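Local coordinates for protein superoxide dismutase (PDB 3TJT) that probably converts superoxide radicals into hydrogen peroxide and oxygen, using a metal ion that is iron(III) in this crystal, at residues Glu19-Lys24 and Ile185-Asn190. Residues are numbered along the deposited sequence; the frame is centred on the assembly and turned at random.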
# COMPACT_ATOMS: atom_id res chain seq x y z
N GLU A 19 20.81 -11.96 1.82
CA GLU A 19 21.72 -10.82 1.78
C GLU A 19 22.72 -11.00 0.62
O GLU A 19 23.13 -12.12 0.33
CB GLU A 19 22.47 -10.70 3.11
CG GLU A 19 21.56 -10.62 4.34
CD GLU A 19 21.51 -9.23 4.93
OE1 GLU A 19 21.79 -8.28 4.17
OE2 GLU A 19 21.19 -9.07 6.13
N PRO A 20 23.13 -9.90 -0.02
CA PRO A 20 22.78 -8.52 0.34
C PRO A 20 21.60 -8.00 -0.46
O PRO A 20 21.45 -6.79 -0.58
CB PRO A 20 24.03 -7.76 -0.09
CG PRO A 20 24.42 -8.47 -1.34
CD PRO A 20 24.15 -9.93 -1.08
N TYR A 21 20.78 -8.88 -1.02
CA TYR A 21 19.67 -8.44 -1.87
C TYR A 21 18.44 -8.06 -1.06
O TYR A 21 17.72 -7.11 -1.40
CB TYR A 21 19.35 -9.52 -2.90
CG TYR A 21 20.59 -9.99 -3.61
CD1 TYR A 21 21.26 -9.15 -4.49
CD2 TYR A 21 21.10 -11.26 -3.39
CE1 TYR A 21 22.40 -9.57 -5.14
CE2 TYR A 21 22.24 -11.69 -4.04
CZ TYR A 21 22.89 -10.84 -4.92
OH TYR A 21 24.03 -11.25 -5.57
N ILE A 22 18.18 -8.82 -0.01
CA ILE A 22 17.13 -8.51 0.95
C ILE A 22 17.73 -8.64 2.34
O ILE A 22 18.31 -9.67 2.68
CB ILE A 22 15.92 -9.44 0.81
CG1 ILE A 22 15.37 -9.35 -0.62
CG2 ILE A 22 14.84 -9.10 1.84
CD1 ILE A 22 14.20 -10.30 -0.89
N ASP A 23 17.57 -7.60 3.16
CA ASP A 23 18.18 -7.58 4.49
C ASP A 23 17.53 -8.54 5.49
O ASP A 23 16.32 -8.81 5.44
CB ASP A 23 18.13 -6.16 5.05
CG ASP A 23 16.75 -5.57 4.97
OD1 ASP A 23 16.24 -5.44 3.84
OD2 ASP A 23 16.18 -5.26 6.03
N LYS A 24 18.35 -9.05 6.41
CA LYS A 24 17.89 -9.96 7.44
C LYS A 24 16.77 -9.37 8.31
O LYS A 24 15.85 -10.07 8.71
CB LYS A 24 19.07 -10.36 8.34
CG LYS A 24 18.70 -11.25 9.51
CD LYS A 24 19.89 -11.50 10.45
CE LYS A 24 19.52 -12.50 11.54
NZ LYS A 24 20.67 -12.80 12.45
N ILE A 185 13.55 -4.26 -7.11
CA ILE A 185 13.08 -5.15 -8.17
C ILE A 185 14.26 -5.77 -8.92
O ILE A 185 14.32 -6.98 -9.12
CB ILE A 185 12.16 -4.41 -9.15
CG1 ILE A 185 10.89 -3.95 -8.42
CG2 ILE A 185 11.82 -5.30 -10.34
CD1 ILE A 185 10.11 -2.85 -9.15
N ASP A 186 15.21 -4.93 -9.32
CA ASP A 186 16.37 -5.44 -10.05
C ASP A 186 17.17 -6.45 -9.22
O ASP A 186 17.56 -7.50 -9.73
CB ASP A 186 17.27 -4.29 -10.50
CG ASP A 186 18.27 -4.72 -11.54
OD1 ASP A 186 17.86 -5.30 -12.58
OD2 ASP A 186 19.48 -4.49 -11.33
N ASN A 187 17.40 -6.14 -7.95
CA ASN A 187 18.16 -7.03 -7.09
C ASN A 187 17.45 -8.35 -6.82
O ASN A 187 18.10 -9.38 -6.61
CB ASN A 187 18.51 -6.35 -5.77
CG ASN A 187 19.83 -5.61 -5.85
OD1 ASN A 187 20.60 -5.81 -6.78
ND2 ASN A 187 20.08 -4.75 -4.88
N TRP A 188 16.13 -8.33 -6.83
CA TRP A 188 15.35 -9.52 -6.49
C TRP A 188 15.60 -10.67 -7.46
O TRP A 188 15.52 -11.84 -7.09
CB TRP A 188 13.87 -9.17 -6.43
CG TRP A 188 12.97 -10.31 -6.12
CD1 TRP A 188 12.79 -10.91 -4.91
CD2 TRP A 188 12.08 -10.97 -7.04
NE1 TRP A 188 11.85 -11.92 -5.02
CE2 TRP A 188 11.41 -11.97 -6.31
CE3 TRP A 188 11.79 -10.81 -8.39
CZ2 TRP A 188 10.46 -12.81 -6.90
CZ3 TRP A 188 10.85 -11.64 -8.98
CH2 TRP A 188 10.20 -12.63 -8.23
N PHE A 189 15.90 -10.34 -8.71
CA PHE A 189 16.14 -11.38 -9.71
C PHE A 189 17.35 -12.26 -9.37
O PHE A 189 17.48 -13.37 -9.88
CB PHE A 189 16.21 -10.79 -11.12
CG PHE A 189 14.85 -10.63 -11.74
CD1 PHE A 189 14.28 -11.67 -12.46
CD2 PHE A 189 14.11 -9.48 -11.56
CE1 PHE A 189 13.02 -11.55 -13.01
CE2 PHE A 189 12.85 -9.35 -12.11
CZ PHE A 189 12.30 -10.39 -12.83
N ASN A 190 18.23 -11.77 -8.50
CA ASN A 190 19.35 -12.59 -8.03
C ASN A 190 18.92 -13.71 -7.09
O ASN A 190 19.67 -14.67 -6.89
CB ASN A 190 20.41 -11.72 -7.34
CG ASN A 190 21.04 -10.74 -8.29
OD1 ASN A 190 20.76 -9.54 -8.25
ND2 ASN A 190 21.88 -11.24 -9.18
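The ring of Y21 lies against N187 and N190 of the segment 185-190 and shows how one aromatic side chain can join a loop to a segment some 160 residues further along the chain. CB of N190 sits over the middle of one ring face, 3.6 Å from the centroid of the Y21 ring and 12° off its normal, a CH-pi contact. The amide plane of N190 is tilted by just 17° from the ring plane. On the opposite face, toward the rim, lies CD of P20, which follows a cis peptide bond, so the ring is sandwiched. Y21 CD1 also packs against N187, 4.1 Å from its CG.

A second, purely apolar touch lies deeper: CD1 of I22 meets the edge of the W188 indole near its plane, 4.3 Å from W188 CD1. The extended end of I22 (chi2 177°) carries that methyl forward.

Polar linkage is indirect. The hydroxyl of Y177 is hydrogen-bonded to both the backbone O of Y21 and ND2 of N187, bridging the two segments.

The contact joins the loop leading into helix 24-46, which bears the iron ligand H30, to the C-terminal domain, an interdomain packing within the two-domain iron/manganese superoxide dismutase fold.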